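Local coordinates for extracellular solute-binding protein family 1 (Kribbella flavida, PDB 5IXP) that probably captures a solute outside the cell, perhaps a sugar, and delivers it to an ABC transporter for import, at residues V96-T101 with G272-V277; S89-W94 with I107-D112. One frame throughout, in Å; residues are numbered along the deposited sequence.

Interaction 1: residues V96-T101 with G272-V277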
# COMPACT_ATOMS: atom_id res chain seq x y z
N VAL A 96 -9.07 4.84 8.55
CA VAL A 96 -10.48 4.57 8.83
C VAL A 96 -11.31 4.76 7.58
O VAL A 96 -12.20 3.96 7.27
CB VAL A 96 -10.99 5.47 9.97
CG1 VAL A 96 -12.48 5.24 10.21
CG2 VAL A 96 -10.20 5.25 11.24
N ALA A 97 -11.03 5.83 6.83
CA ALA A 97 -11.86 6.20 5.68
C ALA A 97 -11.87 5.10 4.62
O ALA A 97 -12.89 4.87 3.97
CB ALA A 97 -11.37 7.52 5.09
N SER A 98 -10.73 4.42 4.43
CA SER A 98 -10.66 3.41 3.37
C SER A 98 -11.53 2.20 3.66
O SER A 98 -11.82 1.44 2.73
CB SER A 98 -9.21 2.97 3.16
OG SER A 98 -8.38 4.04 2.73
N ALA A 99 -11.95 2.00 4.91
CA ALA A 99 -12.87 0.92 5.27
C ALA A 99 -14.25 1.45 5.65
O ALA A 99 -15.01 0.75 6.33
CB ALA A 99 -12.28 0.08 6.41
N THR A 100 -14.58 2.66 5.22
CA THR A 100 -15.87 3.28 5.50
C THR A 100 -16.65 3.42 4.20
O THR A 100 -16.10 3.88 3.19
CB THR A 100 -15.69 4.65 6.17
OG1 THR A 100 -14.89 4.51 7.34
CG2 THR A 100 -17.05 5.25 6.57
N THR A 101 -17.92 3.03 4.23
CA THR A 101 -18.78 3.12 3.07
C THR A 101 -19.19 4.57 2.83
O THR A 101 -19.02 5.44 3.68
CB THR A 101 -20.04 2.28 3.26
OG1 THR A 101 -20.82 2.86 4.31
CG2 THR A 101 -19.68 0.84 3.62
N GLY A 272 -1.24 -2.57 3.42
CA GLY A 272 -1.88 -2.62 4.72
C GLY A 272 -3.24 -3.29 4.64
O GLY A 272 -3.85 -3.42 3.58
N SER A 273 -3.74 -3.72 5.80
CA SER A 273 -4.92 -4.58 5.81
C SER A 273 -5.91 -4.12 6.88
O SER A 273 -5.71 -3.10 7.55
CB SER A 273 -4.53 -6.05 6.02
OG SER A 273 -3.71 -6.51 4.96
N TYR A 274 -6.99 -4.89 6.99
CA TYR A 274 -8.11 -4.64 7.89
C TYR A 274 -8.63 -5.97 8.40
O TYR A 274 -8.52 -7.00 7.72
CB TYR A 274 -9.30 -3.91 7.18
CG TYR A 274 -8.95 -2.52 6.75
CD1 TYR A 274 -8.31 -2.30 5.54
CD2 TYR A 274 -9.22 -1.43 7.55
CE1 TYR A 274 -7.95 -1.04 5.14
CE2 TYR A 274 -8.88 -0.14 7.16
CZ TYR A 274 -8.25 0.05 5.96
OH TYR A 274 -7.89 1.31 5.55
N LEU A 275 -9.18 -5.95 9.60
CA LEU A 275 -9.97 -7.07 10.11
C LEU A 275 -11.45 -6.73 9.95
O LEU A 275 -11.88 -5.64 10.33
CB LEU A 275 -9.63 -7.37 11.57
CG LEU A 275 -8.14 -7.62 11.85
CD1 LEU A 275 -7.96 -8.00 13.32
CD2 LEU A 275 -7.58 -8.71 10.95
N THR A 276 -12.21 -7.66 9.37
CA THR A 276 -13.64 -7.47 9.14
C THR A 276 -14.41 -8.60 9.81
O THR A 276 -13.86 -9.66 10.12
CB THR A 276 -14.00 -7.44 7.65
OG1 THR A 276 -13.84 -8.76 7.08
CG2 THR A 276 -13.12 -6.43 6.90
N VAL A 277 -15.70 -8.37 10.03
CA VAL A 277 -16.56 -9.37 10.67
C VAL A 277 -17.77 -9.59 9.78
O VAL A 277 -18.69 -8.75 9.75
CB VAL A 277 -16.99 -8.93 12.09
CG1 VAL A 277 -17.98 -9.95 12.69
CG2 VAL A 277 -15.75 -8.73 13.00
O HOH W 1 -5.64 2.70 3.63

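Interaction 2: residues S89-W94 with I107-D112. With FMT (formic acid), chain B.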
# COMPACT_ATOMS: atom_id res chain seq x y z
N SER A 89 -10.80 7.56 16.51
CA SER A 89 -9.63 8.41 16.73
C SER A 89 -8.35 7.64 17.04
O SER A 89 -7.27 8.25 17.07
CB SER A 89 -9.93 9.36 17.88
OG SER A 89 -10.40 8.59 18.97
N ARG A 90 -8.45 6.33 17.30
CA ARG A 90 -7.26 5.50 17.47
C ARG A 90 -6.41 5.47 16.21
O ARG A 90 -5.17 5.43 16.30
CB ARG A 90 -7.71 4.08 17.86
CG ARG A 90 -6.71 2.98 17.59
CD ARG A 90 -7.38 1.60 17.55
NE ARG A 90 -7.83 1.15 18.86
CZ ARG A 90 -8.33 -0.06 19.10
NH1 ARG A 90 -8.70 -0.39 20.34
NH2 ARG A 90 -8.46 -0.94 18.11
N TRP A 91 -7.04 5.51 15.04
CA TRP A 91 -6.37 5.33 13.76
C TRP A 91 -6.14 6.67 13.06
O TRP A 91 -6.85 7.65 13.30
CB TRP A 91 -7.20 4.44 12.84
CG TRP A 91 -7.24 2.98 13.18
CD1 TRP A 91 -6.31 2.03 12.83
CD2 TRP A 91 -8.26 2.29 13.90
NE1 TRP A 91 -6.70 0.79 13.31
CE2 TRP A 91 -7.90 0.93 13.96
CE3 TRP A 91 -9.46 2.69 14.49
CZ2 TRP A 91 -8.68 -0.03 14.61
CZ3 TRP A 91 -10.25 1.73 15.14
CH2 TRP A 91 -9.84 0.39 15.19
N LEU A 92 -5.14 6.68 12.17
CA LEU A 92 -5.05 7.72 11.15
C LEU A 92 -6.39 7.83 10.43
O LEU A 92 -7.01 6.82 10.08
CB LEU A 92 -3.94 7.37 10.15
CG LEU A 92 -2.53 7.39 10.73
CD1 LEU A 92 -1.59 6.59 9.86
CD2 LEU A 92 -2.04 8.85 10.87
N ASP A 93 -6.83 9.07 10.21
CA ASP A 93 -8.16 9.27 9.63
C ASP A 93 -8.29 8.61 8.26
O ASP A 93 -9.33 8.02 7.93
CB ASP A 93 -8.51 10.76 9.56
CG ASP A 93 -7.44 11.61 8.87
OD1 ASP A 93 -7.66 12.84 8.78
OD2 ASP A 93 -6.39 11.08 8.42
N TRP A 94 -7.23 8.66 7.44
CA TRP A 94 -7.31 8.03 6.12
C TRP A 94 -7.38 6.51 6.20
O TRP A 94 -7.97 5.87 5.32
CB TRP A 94 -6.13 8.47 5.25
CG TRP A 94 -4.74 8.22 5.79
CD1 TRP A 94 -3.96 9.10 6.49
CD2 TRP A 94 -3.94 7.04 5.61
NE1 TRP A 94 -2.74 8.53 6.79
CE2 TRP A 94 -2.70 7.27 6.25
CE3 TRP A 94 -4.16 5.81 4.98
CZ2 TRP A 94 -1.69 6.32 6.28
CZ3 TRP A 94 -3.14 4.87 5.00
CH2 TRP A 94 -1.92 5.13 5.65
N ILE A 107 -16.60 -1.11 8.06
CA ILE A 107 -16.60 -2.57 7.95
C ILE A 107 -15.27 -3.18 8.32
O ILE A 107 -15.16 -4.42 8.36
CB ILE A 107 -17.04 -3.04 6.56
CG1 ILE A 107 -16.04 -2.63 5.48
CG2 ILE A 107 -18.46 -2.53 6.24
CD1 ILE A 107 -16.26 -3.37 4.15
N GLY A 108 -14.25 -2.39 8.60
CA GLY A 108 -12.95 -2.94 8.96
C GLY A 108 -12.22 -2.12 10.00
O GLY A 108 -12.35 -0.89 10.07
N TYR A 109 -11.44 -2.83 10.82
CA TYR A 109 -10.49 -2.24 11.75
C TYR A 109 -9.08 -2.37 11.18
O TYR A 109 -8.64 -3.48 10.86
CB TYR A 109 -10.56 -2.94 13.11
CG TYR A 109 -11.76 -2.58 13.96
CD1 TYR A 109 -12.35 -1.32 13.87
CD2 TYR A 109 -12.26 -3.49 14.89
CE1 TYR A 109 -13.43 -0.97 14.68
CE2 TYR A 109 -13.35 -3.15 15.70
CZ TYR A 109 -13.92 -1.90 15.59
OH TYR A 109 -15.00 -1.57 16.40
N GLY A 110 -8.37 -1.24 11.08
CA GLY A 110 -7.11 -1.23 10.36
C GLY A 110 -5.97 -1.91 11.11
O GLY A 110 -5.78 -1.71 12.32
N THR A 111 -5.20 -2.72 10.37
CA THR A 111 -4.00 -3.33 10.92
C THR A 111 -2.80 -2.47 10.53
O THR A 111 -2.68 -1.35 11.02
CB THR A 111 -3.85 -4.79 10.46
OG1 THR A 111 -3.63 -4.86 9.05
CG2 THR A 111 -5.12 -5.58 10.80
N ASP A 112 -1.91 -2.96 9.66
CA ASP A 112 -0.71 -2.19 9.35
C ASP A 112 -0.93 -1.28 8.13
O ASP A 112 -2.01 -1.25 7.52
CB ASP A 112 0.48 -3.13 9.14
CG ASP A 112 0.31 -4.07 7.95
OD1 ASP A 112 -0.84 -4.27 7.49
OD2 ASP A 112 1.32 -4.63 7.47
C FMT B . -7.74 2.36 22.09
O1 FMT B . -7.62 1.24 22.59
O2 FMT B . -7.04 2.77 21.17

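Interaction 1: residues V96-T101 with G272-V277
Ala99 and Tyr274 form the apolar half of this contact. The methyl of Ala99 lies over one face of the phenol ring, nearest the CD2-CE2 bond: Ala99 CB is 3.5 Å from Tyr274 CE2 and 3.6 Å from Tyr274 CD2, a CH-pi type of approach. Ser98 meets the far end of the same ring, its CB 3.2 Å from Tyr274 OH, coming in obliquely. Tyr274 sets its CG anti to its carbonyl carbon (chi1 -65°), which sends the ring out from the strand toward the end of the helix. Ile66 of helix 66-70 touches both Ala99 and Tyr274, so the pair is closed in by a third element.

The fold is that of a periplasmic-binding-protein-like solute-binding protein, and the contact joins the end of helix 93-98 and the residue just after it to strand 269-276 of its mixed sheet. The strand is held in that sheet by backbone bonds from Tyr274 to Met61 and from Leu275 to Tyr109; the residue after the helix, Ala99, is tied by a backbone bond to Ile107, just ahead of strand 108-121.

No direct hydrogen bond crosses between the segments. A water bridges them instead, 3.2 Å from Ser98 OG and 3.3 Å from Tyr274 OH, to which it donates. Each hydroxyl also has a backbone partner in the helix: Tyr274 OH bonds to Lys95 O, and Ser98 OG to Trp94 O. Lys95 further makes a cation-pi contact with the Tyr274 ring.

Within 96-101, Val96 O takes two donors from opposite faces of its carbonyl plane. Ala99 N lies at 3.1 Å from Val96 O, while Thr100 OG1 sits 2.7 Å from Val96 O, 50° out of that plane.

Interaction 2: residues S89-W94 with I107-D112
Trp91 meets Tyr109 and Gly110, tying the loop ahead of helix 93-98 to strand 108-121 in the central sheet of this solute-binding-protein fold. With CG anti to its carbonyl carbon (chi1 -72°), the indole reaches across to the strand, and its N-H makes the one direct hydrogen bond between the segments. Trp91 NE1 donates to Gly110 O over 2.8 Å, with an N-H...O angle of 154°; the acceptor lies slightly off the indole plane.

The aromatic contact is made by the six-membered ring. Its plane is only 16° from that of Tyr109, yet the centroids are 5.2 Å apart, evidence that the rings are slid past each other and barely overlap. Their closest atoms, Trp91 CH2 and Tyr109 CD1, are 3.3 Å apart. The Gly110 backbone also packs against the indole, Trp91 CE2 lying 3.6 Å from Gly110 N. Replacing Trp91 by an alanine would probably leave Gly110 O without its indole donor and open a gap beside Tyr109, whose side chain also touches Ala291 and Ala292 of helix 284-294.

Arg90 CD rests over one face of the indole, toward its rim. The arginine chain bends at chi3, and the guanidinium NH2 is anchored on Ala292 O. At the guanidinium edge a formic acid molecule, probably from the crystallisation liquor, takes two fairly straight bonds: Arg90 NE to its O2 at 2.9 Å, and Arg90 NH1 to its O1 at 3.0 Å.

In the fold
Interactions 1 and 2 have centres 7 Å apart and lie on the same side of the chain's centre. The two contacts flank helix 93-98: the loop just before it, at Trp91, carries interaction 2, while its end and the residue just after it carry interaction 1. The strands they meet, 269-276 and 108-121, are antiparallel neighbours in one sheet, stitched directly by probable hydrogen bonds from Leu275 N to Tyr109 O (2.8 Å) and from Thr111 N to Ser273 O (2.9 Å). Lys95 adds a further bridge, its NZ bonding to Ser273 O and to Asp112 O. No transported solute is identified beside either contact; the formic acid on Arg90 is no evidence for the solute pocket.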